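Local coordinates for putative cell adhesion protein (Bacteroides fragilis, PDB 4H40) that probably serves as a fimbrillin-like pilus subunit in cell adhesion, at residues V194-L200 with N272-G277; Y62-K66 with D220-G224; N133-G137 with I209-L213; Y72-Y76 with T106-K111. All blocks are in the same frame, centred on the assembly; numbering follows the deposited sequence.

Contact 1: V194-L200 with N272-G277; sequences VHTLEML and NLKVNG
Leu197 and Leu273 bring their CD1 methyls to 4.0 Å at the apolar centre, where two antiparallel strands lie side by side. Leu197 pairs with Val275 at a non-hydrogen-bonded position, and Val275 CG1 in turn touches both methyls of Val194, crossing them at about a right angle. At the other end, Leu200 CD2 lies against Lys274 CB at 3.8 Å. Between these ends Glu198 and Lys274 form a hydrogen-bonded pair, Glu198 N to Lys274 O at 3.2 Å and Lys274 N to Glu198 O at 2.9 Å; their side chains run alongside each other in the same direction. The polar edge gathers on Asn276. With CG anti to its carbonyl carbon (chi1 -65°), OD1 takes two backbone amides at once, His195 N in the carbonyl plane on a lone pair and Thr196 N almost in line with CG-OD1. Asn276 ND2 reaches back to Gly193 O. A water joins Thr196 OG1, Glu198 OE1, Lys274 O and Gly277 N. Positive phi at Asn276 and Gly277 suits the tight turn into strand 278-287, which extends this antiparallel sheet. Beneath, Leu197 and Leu273 rest on Val188 of strand 177-190, while Val194, Leu273 and Val275 rest on Val303 of strand 296-305.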
loop_
_atom_site.group_PDB
_atom_site.type_symbol
_atom_site.label_atom_id
_atom_site.label_comp_id
_atom_site.label_asym_id
_atom_site.label_seq_id
_atom_site.Cartn_x
_atom_site.Cartn_y
_atom_site.Cartn_z
ATOM N N VAL B 194 -8.253 0.071 22.879
ATOM C CA VAL B 194 -9.525 -0.402 22.316
ATOM C C VAL B 194 -9.984 -1.590 23.131
ATOM O O VAL B 194 -9.304 -2.617 23.191
ATOM C CB VAL B 194 -9.440 -0.709 20.800
ATOM C CG1 VAL B 194 -10.781 -1.209 20.270
ATOM C CG2 VAL B 194 -8.990 0.532 20.027
ATOM N N HIS B 195 -11.105 -1.414 23.813
ATOM C CA HIS B 195 -11.696 -2.406 24.692
ATOM C C HIS B 195 -12.806 -3.134 23.978
ATOM O O HIS B 195 -12.948 -4.339 24.134
ATOM C CB HIS B 195 -12.220 -1.726 25.961
ATOM C CG HIS B 195 -11.168 -0.977 26.707
ATOM N ND1 HIS B 195 -10.032 -1.607 27.177
ATOM C CD2 HIS B 195 -11.099 0.335 27.022
ATOM C CE1 HIS B 195 -9.317 -0.662 27.768
ATOM N NE2 HIS B 195 -9.916 0.522 27.695
ATOM N N THR B 196 -13.618 -2.402 23.219
ATOM C CA THR B 196 -14.733 -2.959 22.459
ATOM C C THR B 196 -14.652 -2.442 21.036
ATOM O O THR B 196 -14.419 -1.255 20.811
ATOM C CB THR B 196 -16.108 -2.651 23.092
ATOM O OG1 THR B 196 -16.370 -1.255 22.984
ATOM C CG2 THR B 196 -16.223 -3.111 24.526
ATOM N N LEU B 197 -14.865 -3.347 20.084
ATOM C CA LEU B 197 -14.805 -3.086 18.666
ATOM C C LEU B 197 -15.894 -3.911 18.004
ATOM O O LEU B 197 -15.829 -5.139 17.993
ATOM C CB LEU B 197 -13.388 -3.448 18.170
ATOM C CG LEU B 197 -13.101 -3.595 16.678
ATOM C CD1 LEU B 197 -13.165 -2.258 15.964
ATOM C CD2 LEU B 197 -11.758 -4.286 16.463
ATOM N N GLU B 198 -16.906 -3.228 17.475
ATOM C CA GLU B 198 -18.051 -3.835 16.800
ATOM C C GLU B 198 -18.265 -3.173 15.454
ATOM O O GLU B 198 -17.707 -2.107 15.202
ATOM C CB GLU B 198 -19.330 -3.668 17.648
ATOM C CG GLU B 198 -19.349 -4.379 18.991
ATOM C CD GLU B 198 -20.396 -3.803 19.927
ATOM O OE1 GLU B 198 -20.129 -2.745 20.546
ATOM O OE2 GLU B 198 -21.510 -4.373 19.989
HETATM N N MSE B 199 -19.099 -3.792 14.603
HETATM C CA MSE B 199 -19.522 -3.262 13.302
HETATM C C MSE B 199 -20.733 -2.382 13.494
HETATM O O MSE B 199 -21.664 -2.787 14.187
HETATM C CB MSE B 199 -19.934 -4.412 12.338
HETATM C CG MSE B 199 -18.789 -5.303 11.883
HETATM SE SE MSE B 199 -17.862 -4.670 10.277
HETATM C CE MSE B 199 -19.121 -5.221 8.983
ATOM N N LEU B 200 -20.788 -1.226 12.837
ATOM C CA LEU B 200 -22.016 -0.455 12.866
ATOM C C LEU B 200 -22.972 -1.072 11.811
ATOM O O LEU B 200 -22.515 -1.851 10.956
ATOM C CB LEU B 200 -21.737 1.025 12.583
ATOM C CG LEU B 200 -21.024 1.816 13.659
ATOM C CD1 LEU B 200 -20.675 3.181 13.157
ATOM C CD2 LEU B 200 -21.839 1.880 14.941
ATOM N N ASN B 272 -17.231 1.571 9.140
ATOM C CA ASN B 272 -18.114 2.157 10.145
ATOM C C ASN B 272 -18.088 1.239 11.336
ATOM O O ASN B 272 -18.641 0.131 11.284
ATOM C CB ASN B 272 -19.511 2.338 9.589
ATOM C CG ASN B 272 -19.538 3.171 8.341
ATOM O OD1 ASN B 272 -19.525 4.386 8.399
ATOM N ND2 ASN B 272 -19.551 2.530 7.192
ATOM N N LEU B 273 -17.334 1.640 12.375
ATOM C CA LEU B 273 -17.130 0.798 13.549
ATOM C C LEU B 273 -17.520 1.509 14.822
ATOM O O LEU B 273 -17.486 2.744 14.896
ATOM C CB LEU B 273 -15.643 0.363 13.644
ATOM C CG LEU B 273 -14.975 -0.222 12.386
ATOM C CD1 LEU B 273 -13.466 -0.284 12.529
ATOM C CD2 LEU B 273 -15.528 -1.589 12.039
ATOM N N LYS B 274 -17.871 0.720 15.838
ATOM C CA LYS B 274 -18.202 1.199 17.169
ATOM C C LYS B 274 -17.008 0.893 18.051
ATOM O O LYS B 274 -16.846 -0.238 18.487
ATOM C CB LYS B 274 -19.499 0.548 17.678
ATOM C CG LYS B 274 -20.153 1.276 18.833
ATOM C CD LYS B 274 -21.444 0.579 19.184
ATOM C CE LYS B 274 -22.328 1.437 20.048
ATOM N NZ LYS B 274 -23.511 0.670 20.519
ATOM N N VAL B 275 -16.139 1.874 18.248
ATOM C CA VAL B 275 -14.924 1.752 19.060
ATOM C C VAL B 275 -15.219 2.288 20.464
ATOM O O VAL B 275 -15.643 3.427 20.610
ATOM C CB VAL B 275 -13.705 2.462 18.407
ATOM C CG1 VAL B 275 -12.435 2.216 19.206
ATOM C CG2 VAL B 275 -13.522 2.005 16.964
ATOM N N ASN B 276 -15.030 1.441 21.483
ATOM C CA ASN B 276 -15.280 1.747 22.891
ATOM C C ASN B 276 -16.639 2.441 23.105
ATOM O O ASN B 276 -16.743 3.380 23.900
ATOM C CB ASN B 276 -14.137 2.576 23.475
ATOM C CG ASN B 276 -12.820 1.852 23.535
ATOM O OD1 ASN B 276 -12.754 0.618 23.542
ATOM N ND2 ASN B 276 -11.739 2.611 23.609
ATOM N N GLY B 277 -17.662 1.954 22.403
ATOM C CA GLY B 277 -19.035 2.448 22.481
ATOM C C GLY B 277 -19.372 3.664 21.642
ATOM O O GLY B 277 -20.541 4.039 21.567
HETATM O O HOH W 1 -17.948 -0.594 20.938
#

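Contact 2: Y62-K66 with D220-G224; sequences YDDAK and DWVNG
Val222 drops its CG2 methyl onto the middle of the Tyr62 ring, 3.6 Å from the centroid and 8° off the normal, a CH-pi contact over the face. The valine torsion explains it: chi1 of 69° puts CG1 between the backbone N and the carbonyl carbon, 3.9 Å from Lys66 O, and leaves CG2 anti to N and over the ring. Tyr62 slides past in the opposite direction, and its OH comes to 3.9 Å from Trp221 CE3, the two side chains crossing at about a right angle. Lys66 closes the other flank, its CB 4.1 Å from Val222 CG2. From there the lysine chain is extended, carrying NZ to a water at 2.9 Å that bonds weakly to Val222 O. Nearby, Lys66 makes a cation-pi contact with Tyr116, and Trp221 makes one with Arg118. Asp63 to Lys66 is a type I beta turn, closed by Lys66 N to Asp63 O at 3.0 Å. Residues 221-223 are a short 3-10 segment, with Gly224 N bonded to Trp221 O. The end of strand 56-62 and its beta turn are thus covered by part of the long connection between strands 197-207 and 230-231, in a beta-rich, fimbrillin-like fold.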
loop_
_atom_site.group_PDB
_atom_site.type_symbol
_atom_site.label_atom_id
_atom_site.label_comp_id
_atom_site.label_asym_id
_atom_site.label_seq_id
_atom_site.Cartn_x
_atom_site.Cartn_y
_atom_site.Cartn_z
ATOM N N TYR B 62 -25.503 -29.837 -21.869
ATOM C CA TYR B 62 -25.448 -29.472 -23.287
ATOM C C TYR B 62 -25.382 -30.734 -24.158
ATOM O O TYR B 62 -24.883 -31.756 -23.690
ATOM C CB TYR B 62 -24.227 -28.582 -23.583
ATOM C CG TYR B 62 -24.139 -27.327 -22.742
ATOM C CD1 TYR B 62 -23.459 -27.324 -21.531
ATOM C CD2 TYR B 62 -24.687 -26.126 -23.186
ATOM C CE1 TYR B 62 -23.366 -26.169 -20.757
ATOM C CE2 TYR B 62 -24.580 -24.957 -22.432
ATOM C CZ TYR B 62 -23.914 -24.981 -21.222
ATOM O OH TYR B 62 -23.816 -23.829 -20.474
ATOM N N ASP B 63 -25.841 -30.673 -25.424
ATOM C CA ASP B 63 -25.723 -31.839 -26.306
ATOM C C ASP B 63 -24.278 -31.896 -26.874
ATOM O O ASP B 63 -23.448 -31.066 -26.488
ATOM C CB ASP B 63 -26.798 -31.831 -27.419
ATOM C CG ASP B 63 -26.830 -30.630 -28.353
ATOM O OD1 ASP B 63 -25.869 -29.835 -28.340
ATOM O OD2 ASP B 63 -27.805 -30.508 -29.123
ATOM N N ASP B 64 -23.982 -32.859 -27.777
ATOM C CA ASP B 64 -22.651 -33.021 -28.385
ATOM C C ASP B 64 -22.226 -31.792 -29.233
ATOM O O ASP B 64 -21.031 -31.590 -29.448
ATOM C CB ASP B 64 -22.568 -34.318 -29.227
ATOM C CG ASP B 64 -23.747 -34.581 -30.145
ATOM O OD1 ASP B 64 -23.997 -33.749 -31.052
ATOM O OD2 ASP B 64 -24.388 -35.647 -29.996
ATOM N N ALA B 65 -23.197 -30.966 -29.670
ATOM C CA ALA B 65 -22.966 -29.752 -30.453
ATOM C C ALA B 65 -22.914 -28.481 -29.558
ATOM O O ALA B 65 -22.907 -27.361 -30.080
ATOM C CB ALA B 65 -24.042 -29.611 -31.517
ATOM N N LYS B 66 -22.846 -28.670 -28.217
ATOM C CA LYS B 66 -22.745 -27.637 -27.167
ATOM C C LYS B 66 -24.005 -26.733 -27.073
ATOM O O LYS B 66 -23.897 -25.554 -26.702
ATOM C CB LYS B 66 -21.465 -26.778 -27.316
ATOM C CG LYS B 66 -20.168 -27.524 -27.018
ATOM C CD LYS B 66 -18.981 -26.592 -27.161
ATOM C CE LYS B 66 -17.645 -27.279 -27.007
ATOM N NZ LYS B 66 -16.533 -26.289 -26.875
ATOM N N ASP B 220 -20.796 -15.931 -24.429
ATOM C CA ASP B 220 -20.901 -17.335 -24.827
ATOM C C ASP B 220 -20.065 -18.184 -23.863
ATOM O O ASP B 220 -18.956 -18.606 -24.182
ATOM C CB ASP B 220 -20.474 -17.498 -26.303
ATOM C CG ASP B 220 -20.768 -18.841 -26.954
ATOM O OD1 ASP B 220 -21.629 -19.592 -26.425
ATOM O OD2 ASP B 220 -20.187 -19.115 -28.027
ATOM N N TRP B 221 -20.606 -18.397 -22.658
ATOM C CA TRP B 221 -19.943 -19.111 -21.575
ATOM C C TRP B 221 -19.498 -20.536 -21.951
ATOM O O TRP B 221 -18.378 -20.910 -21.628
ATOM C CB TRP B 221 -20.847 -19.160 -20.334
ATOM C CG TRP B 221 -20.160 -19.696 -19.115
ATOM C CD1 TRP B 221 -18.924 -19.350 -18.647
ATOM C CD2 TRP B 221 -20.671 -20.687 -18.212
ATOM N NE1 TRP B 221 -18.637 -20.060 -17.508
ATOM C CE2 TRP B 221 -19.694 -20.882 -17.210
ATOM C CE3 TRP B 221 -21.880 -21.391 -18.124
ATOM C CZ2 TRP B 221 -19.864 -21.799 -16.166
ATOM C CZ3 TRP B 221 -22.058 -22.278 -17.072
ATOM C CH2 TRP B 221 -21.055 -22.478 -16.112
ATOM N N VAL B 222 -20.347 -21.303 -22.648
ATOM C CA VAL B 222 -20.065 -22.688 -23.043
ATOM C C VAL B 222 -18.831 -22.800 -24.010
ATOM O O VAL B 222 -18.190 -23.857 -24.072
ATOM C CB VAL B 222 -21.332 -23.355 -23.624
ATOM C CG1 VAL B 222 -21.724 -22.764 -24.971
ATOM C CG2 VAL B 222 -21.183 -24.869 -23.700
ATOM N N ASN B 223 -18.481 -21.718 -24.722
ATOM C CA ASN B 223 -17.344 -21.773 -25.631
ATOM C C ASN B 223 -16.079 -21.095 -25.050
ATOM O O ASN B 223 -15.084 -20.959 -25.765
ATOM C CB ASN B 223 -17.718 -21.208 -26.984
ATOM C CG ASN B 223 -18.571 -22.169 -27.776
ATOM O OD1 ASN B 223 -19.794 -22.031 -27.845
ATOM N ND2 ASN B 223 -17.951 -23.199 -28.350
ATOM N N GLY B 224 -16.111 -20.739 -23.762
ATOM C CA GLY B 224 -14.953 -20.189 -23.058
ATOM C C GLY B 224 -14.960 -18.741 -22.591
ATOM O O GLY B 224 -13.940 -18.276 -22.071
HETATM O O HOH W 2 -15.162 -25.075 -24.621
#

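Contact 3: N133-G137 with I209-L213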
loop_
_atom_site.group_PDB
_atom_site.type_symbol
_atom_site.label_atom_id
_atom_site.label_comp_id
_atom_site.label_asym_id
_atom_site.label_seq_id
_atom_site.Cartn_x
_atom_site.Cartn_y
_atom_site.Cartn_z
ATOM N N ASN B 133 -26.745 -14.308 -13.647
ATOM C CA ASN B 133 -26.689 -12.916 -13.217
ATOM C C ASN B 133 -25.804 -12.855 -11.952
ATOM O O ASN B 133 -26.087 -13.545 -10.964
ATOM C CB ASN B 133 -28.113 -12.382 -12.942
ATOM C CG ASN B 133 -29.007 -12.256 -14.154
ATOM O OD1 ASN B 133 -28.579 -11.876 -15.244
ATOM N ND2 ASN B 133 -30.297 -12.533 -13.984
ATOM N N ILE B 134 -24.699 -12.089 -12.004
ATOM C CA ILE B 134 -23.790 -11.994 -10.855
ATOM C C ILE B 134 -23.322 -10.560 -10.688
ATOM O O ILE B 134 -22.831 -9.957 -11.647
ATOM C CB ILE B 134 -22.607 -13.018 -10.909
ATOM C CG1 ILE B 134 -21.561 -12.732 -9.827
ATOM C CG2 ILE B 134 -21.957 -13.121 -12.282
ATOM C CD1 ILE B 134 -21.135 -13.887 -9.081
ATOM N N GLY B 135 -23.490 -10.041 -9.470
ATOM C CA GLY B 135 -23.075 -8.700 -9.070
ATOM C C GLY B 135 -21.947 -8.723 -8.052
ATOM O O GLY B 135 -21.192 -9.696 -7.962
ATOM N N ASN B 136 -21.815 -7.640 -7.296
ATOM C CA ASN B 136 -20.831 -7.519 -6.241
ATOM C C ASN B 136 -21.462 -8.006 -4.966
ATOM O O ASN B 136 -22.703 -8.011 -4.866
ATOM C CB ASN B 136 -20.316 -6.088 -6.115
ATOM C CG ASN B 136 -19.525 -5.644 -7.316
ATOM O OD1 ASN B 136 -18.492 -6.244 -7.660
ATOM N ND2 ASN B 136 -19.995 -4.570 -7.974
ATOM N N GLY B 137 -20.624 -8.471 -4.030
ATOM C CA GLY B 137 -21.112 -8.984 -2.762
ATOM C C GLY B 137 -21.619 -10.406 -2.848
ATOM O O GLY B 137 -22.546 -10.783 -2.119
ATOM N N ILE B 209 -16.117 0.235 -7.667
ATOM C CA ILE B 209 -15.846 -1.083 -8.230
ATOM C C ILE B 209 -16.699 -1.278 -9.520
ATOM O O ILE B 209 -17.452 -0.377 -9.897
ATOM C CB ILE B 209 -16.045 -2.188 -7.156
ATOM C CG1 ILE B 209 -17.267 -1.889 -6.240
ATOM C CG2 ILE B 209 -14.783 -2.327 -6.357
ATOM C CD1 ILE B 209 -17.915 -3.081 -5.600
ATOM N N GLN B 210 -16.499 -2.396 -10.237
ATOM C CA GLN B 210 -17.199 -2.712 -11.478
ATOM C C GLN B 210 -18.689 -2.676 -11.301
ATOM O O GLN B 210 -19.204 -3.240 -10.329
ATOM C CB GLN B 210 -16.794 -4.109 -11.970
ATOM C CG GLN B 210 -17.396 -4.533 -13.307
ATOM C CD GLN B 210 -16.557 -4.044 -14.447
ATOM O OE1 GLN B 210 -15.451 -4.539 -14.687
ATOM N NE2 GLN B 210 -17.055 -3.041 -15.157
ATOM N N GLN B 211 -19.388 -2.009 -12.239
ATOM C CA GLN B 211 -20.844 -2.045 -12.276
ATOM C C GLN B 211 -21.197 -3.356 -13.002
ATOM O O GLN B 211 -20.604 -3.612 -14.054
ATOM C CB GLN B 211 -21.438 -0.799 -12.951
ATOM C CG GLN B 211 -22.947 -0.635 -12.713
ATOM C CD GLN B 211 -23.295 -0.142 -11.322
ATOM O OE1 GLN B 211 -23.703 -0.917 -10.440
ATOM N NE2 GLN B 211 -23.137 1.158 -11.088
ATOM N N PRO B 212 -22.040 -4.247 -12.422
ATOM C CA PRO B 212 -22.337 -5.550 -13.084
ATOM C C PRO B 212 -22.800 -5.473 -14.555
ATOM O O PRO B 212 -23.624 -4.610 -14.938
ATOM C CB PRO B 212 -23.429 -6.151 -12.207
ATOM C CG PRO B 212 -23.233 -5.496 -10.866
ATOM C CD PRO B 212 -22.755 -4.113 -11.135
ATOM N N LEU B 213 -22.234 -6.392 -15.388
ATOM C CA LEU B 213 -22.465 -6.499 -16.846
ATOM C C LEU B 213 -23.955 -6.541 -17.228
ATOM O O LEU B 213 -24.745 -7.224 -16.575
ATOM C CB LEU B 213 -21.757 -7.741 -17.411
HETATM O O HOH W 3 -15.689 -4.917 -8.951
#
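Ile209 sets its CD1 methyl over the flat face of the Asn136 amide, 3.5 Å from CG. The isoleucine's CG1 lies between its own backbone N and carbonyl carbon, and from that position the branch slides past the asparagine in the opposite direction. Both side chains also touch Val238 of strand 237-240, and the Ile209 backbone is bonded to Asp233 and Ala236.

Gln210 supplies the polar half through its backbone. Its O receives Asn136 ND2 at 2.8 Å, with an angle of 158° at the hydrogen. The oxygen lies 3° out of the amide plane, and the donor stands nearly in line with the C=O bond. Gln210 N meanwhile gives its hydrogen to a water at 2.9 Å, which reaches Asn136 OD1 only weakly; the firmer partner of OD1 is Leu258 N. The asparagine side chain makes the direct hydrogen bond between two irregular connections, the one between strands 113-121 and 141-142 and the one between strands 197-207 and 230-231. In this beta-rich, fimbrillin-like chain the two connections meet outside any strand pairing, although their backbones run nearly antiparallel here, with directions 160° apart.

Further along, at Pro212, the contact turns from polar to plain packing. The two backbones have their nearest CA atoms at Gly135 and Pro212, 5.2 Å apart. Pro212 CG meets Gly135 CA at 3.7 Å, and Pro212 CB lies 3.9 Å from Ile134 O.

Contact 4: Y72-Y76 with T106-K111; sequences YSKAY and TPLYMK
Tyr72 and Met110 form a Met-aromatic contact where two beta layers pack together: strand 74-79, paired with 56-62, and strand 108-110, paired with 14-19. Met110 is a selenomethionine. Its CG sits over the centre of the Tyr72 ring, 3.6 Å from the centroid and 6° off the normal, while SE lies further out over the same face at 4.1 Å. The two side chains approach at a slant, and Val61 of strand 56-62 touches both.

At the far end of that ring the hydroxyl is fixed by backbone: Lys111 N donates to Tyr72 OH at 2.9 Å, 161° at the hydrogen. Leu108 fills the middle. Its CD1 reaches Tyr72 O at 3.6 Å, and its CB touches both Lys74 CD (3.8 Å) and Tyr76 OH (3.6 Å); the leucine side chain also meets Leu59. Lys74 slides past the leucine in the opposite direction. Its chain bends at both chi2 (91°) and chi3, which folds NZ back to donate to Thr106 O at 3.0 Å, tilted from the carbonyl plane. Glu93 offers the same ammonium a second, long and weak ion pair.

Chemically, the middle is mainly leucine packing, against carbon and oxygen atoms alike, and each end uses a side chain of 72-76 to satisfy backbone of 106-111. Met110 packs over the ring that carries the phenol, mostly by dispersion, its selenium standing where a native methionine would have sulfur. The phenol at one end and the ammonium at the other would hold the two segments in register, although they share no backbone-to-backbone bond.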
loop_
_atom_site.group_PDB
_atom_site.type_symbol
_atom_site.label_atom_id
_atom_site.label_comp_id
_atom_site.label_asym_id
_atom_site.label_seq_id
_atom_site.Cartn_x
_atom_site.Cartn_y
_atom_site.Cartn_z
ATOM N N TYR B 72 -32.493 -31.272 -18.783
ATOM C CA TYR B 72 -31.555 -31.996 -17.936
ATOM C C TYR B 72 -30.886 -31.087 -16.890
ATOM O O TYR B 72 -29.933 -31.520 -16.223
ATOM C CB TYR B 72 -30.503 -32.720 -18.789
ATOM C CG TYR B 72 -31.017 -33.879 -19.614
ATOM C CD1 TYR B 72 -32.118 -34.627 -19.196
ATOM C CD2 TYR B 72 -30.372 -34.265 -20.784
ATOM C CE1 TYR B 72 -32.588 -35.702 -19.946
ATOM C CE2 TYR B 72 -30.827 -35.347 -21.538
ATOM C CZ TYR B 72 -31.935 -36.063 -21.111
ATOM O OH TYR B 72 -32.394 -37.125 -21.842
ATOM N N SER B 73 -31.398 -29.847 -16.716
ATOM C CA SER B 73 -30.873 -28.922 -15.717
ATOM C C SER B 73 -31.277 -29.436 -14.323
ATOM O O SER B 73 -32.460 -29.703 -14.094
ATOM C CB SER B 73 -31.374 -27.506 -15.980
ATOM O OG SER B 73 -30.481 -26.548 -15.440
ATOM N N LYS B 74 -30.285 -29.648 -13.425
ATOM C CA LYS B 74 -30.525 -30.207 -12.086
ATOM C C LYS B 74 -29.698 -29.509 -11.018
ATOM O O LYS B 74 -28.540 -29.179 -11.258
ATOM C CB LYS B 74 -30.221 -31.728 -12.066
ATOM C CG LYS B 74 -30.770 -32.495 -10.853
ATOM C CD LYS B 74 -32.166 -33.053 -11.072
ATOM C CE LYS B 74 -33.183 -32.361 -10.207
ATOM N NZ LYS B 74 -34.539 -32.929 -10.401
ATOM N N ALA B 75 -30.293 -29.336 -9.824
ATOM C CA ALA B 75 -29.677 -28.729 -8.651
ATOM C C ALA B 75 -29.442 -29.777 -7.567
ATOM O O ALA B 75 -30.255 -30.691 -7.403
ATOM C CB ALA B 75 -30.558 -27.619 -8.126
ATOM N N TYR B 76 -28.320 -29.658 -6.835
ATOM C CA TYR B 76 -27.975 -30.616 -5.777
ATOM C C TYR B 76 -27.595 -29.934 -4.478
ATOM O O TYR B 76 -27.075 -28.822 -4.517
ATOM C CB TYR B 76 -26.819 -31.525 -6.221
ATOM C CG TYR B 76 -27.193 -32.459 -7.343
ATOM C CD1 TYR B 76 -27.084 -32.061 -8.675
ATOM C CD2 TYR B 76 -27.632 -33.752 -7.081
ATOM C CE1 TYR B 76 -27.429 -32.920 -9.719
ATOM C CE2 TYR B 76 -27.991 -34.617 -8.119
ATOM C CZ TYR B 76 -27.882 -34.196 -9.438
ATOM O OH TYR B 76 -28.173 -35.041 -10.480
ATOM N N THR B 106 -35.738 -35.583 -6.534
ATOM C CA THR B 106 -36.079 -36.251 -7.786
ATOM C C THR B 106 -34.773 -36.503 -8.558
ATOM O O THR B 106 -34.107 -35.535 -8.951
ATOM C CB THR B 106 -37.122 -35.412 -8.561
ATOM O OG1 THR B 106 -38.269 -35.194 -7.732
ATOM C CG2 THR B 106 -37.553 -36.062 -9.880
ATOM N N PRO B 107 -34.378 -37.786 -8.767
ATOM C CA PRO B 107 -33.116 -38.052 -9.487
ATOM C C PRO B 107 -33.134 -37.624 -10.950
ATOM O O PRO B 107 -34.186 -37.660 -11.592
ATOM C CB PRO B 107 -32.919 -39.570 -9.376
ATOM C CG PRO B 107 -34.128 -40.116 -8.778
ATOM C CD PRO B 107 -35.054 -39.033 -8.355
ATOM N N LEU B 108 -31.953 -37.213 -11.462
ATOM C CA LEU B 108 -31.764 -36.828 -12.857
ATOM C C LEU B 108 -31.593 -38.081 -13.703
ATOM O O LEU B 108 -30.635 -38.835 -13.509
ATOM C CB LEU B 108 -30.556 -35.866 -13.041
ATOM C CG LEU B 108 -29.923 -35.726 -14.454
ATOM C CD1 LEU B 108 -30.791 -34.906 -15.398
ATOM C CD2 LEU B 108 -28.607 -35.075 -14.361
ATOM N N TYR B 109 -32.542 -38.308 -14.619
ATOM C CA TYR B 109 -32.494 -39.393 -15.583
ATOM C C TYR B 109 -32.231 -38.778 -16.952
ATOM O O TYR B 109 -32.874 -37.788 -17.330
ATOM C CB TYR B 109 -33.781 -40.232 -15.581
ATOM C CG TYR B 109 -34.012 -41.029 -14.316
ATOM C CD1 TYR B 109 -34.730 -40.491 -13.250
ATOM C CD2 TYR B 109 -33.576 -42.342 -14.207
ATOM C CE1 TYR B 109 -34.991 -41.236 -12.099
ATOM C CE2 TYR B 109 -33.823 -43.096 -13.059
ATOM C CZ TYR B 109 -34.521 -42.535 -11.999
ATOM O OH TYR B 109 -34.787 -43.267 -10.863
HETATM N N MSE B 110 -31.252 -39.341 -17.673
HETATM C CA MSE B 110 -30.845 -38.876 -19.005
HETATM C C MSE B 110 -30.861 -40.000 -20.043
HETATM O O MSE B 110 -30.630 -41.164 -19.688
HETATM C CB MSE B 110 -29.435 -38.261 -18.947
HETATM C CG MSE B 110 -29.387 -36.958 -18.190
HETATM SE SE MSE B 110 -27.861 -35.883 -18.648
HETATM C CE MSE B 110 -26.735 -36.361 -17.256
ATOM N N LYS B 111 -31.104 -39.657 -21.335
ATOM C CA LYS B 111 -31.006 -40.679 -22.380
ATOM C C LYS B 111 -29.526 -40.901 -22.708
ATOM O O LYS B 111 -28.686 -40.071 -22.345
ATOM C CB LYS B 111 -31.840 -40.430 -23.675
ATOM C CG LYS B 111 -32.242 -39.028 -24.150
ATOM C CD LYS B 111 -33.332 -39.171 -25.208
ATOM C CE LYS B 111 -34.151 -37.931 -25.408
ATOM N NZ LYS B 111 -35.382 -38.246 -26.171
#

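Overall arrangement
From the N terminus, 62-66 open contact 2 and 72-76 open contact 4, which 106-111 close inside the contact 2 loop, joining strand 74-79 to strand 108-110. Next, 133-137 open contact 3 and 194-200 open contact 1. Contact 3 closes at 209-213, also nested within contact 2, which closes at 220-224; these two attach the connection after strand 197-207 to the loop before strand 141-142 and to the turn after strand 56-62. Contact 1 closes last, at 272-277, crossing both and joining strand 197-207 to 266-275. Contacts 2 and 4, centres about 18 Å apart, lie on one side of the chain's centre; contact 1 is on the other, its centre about 50 Å from that of contact 2.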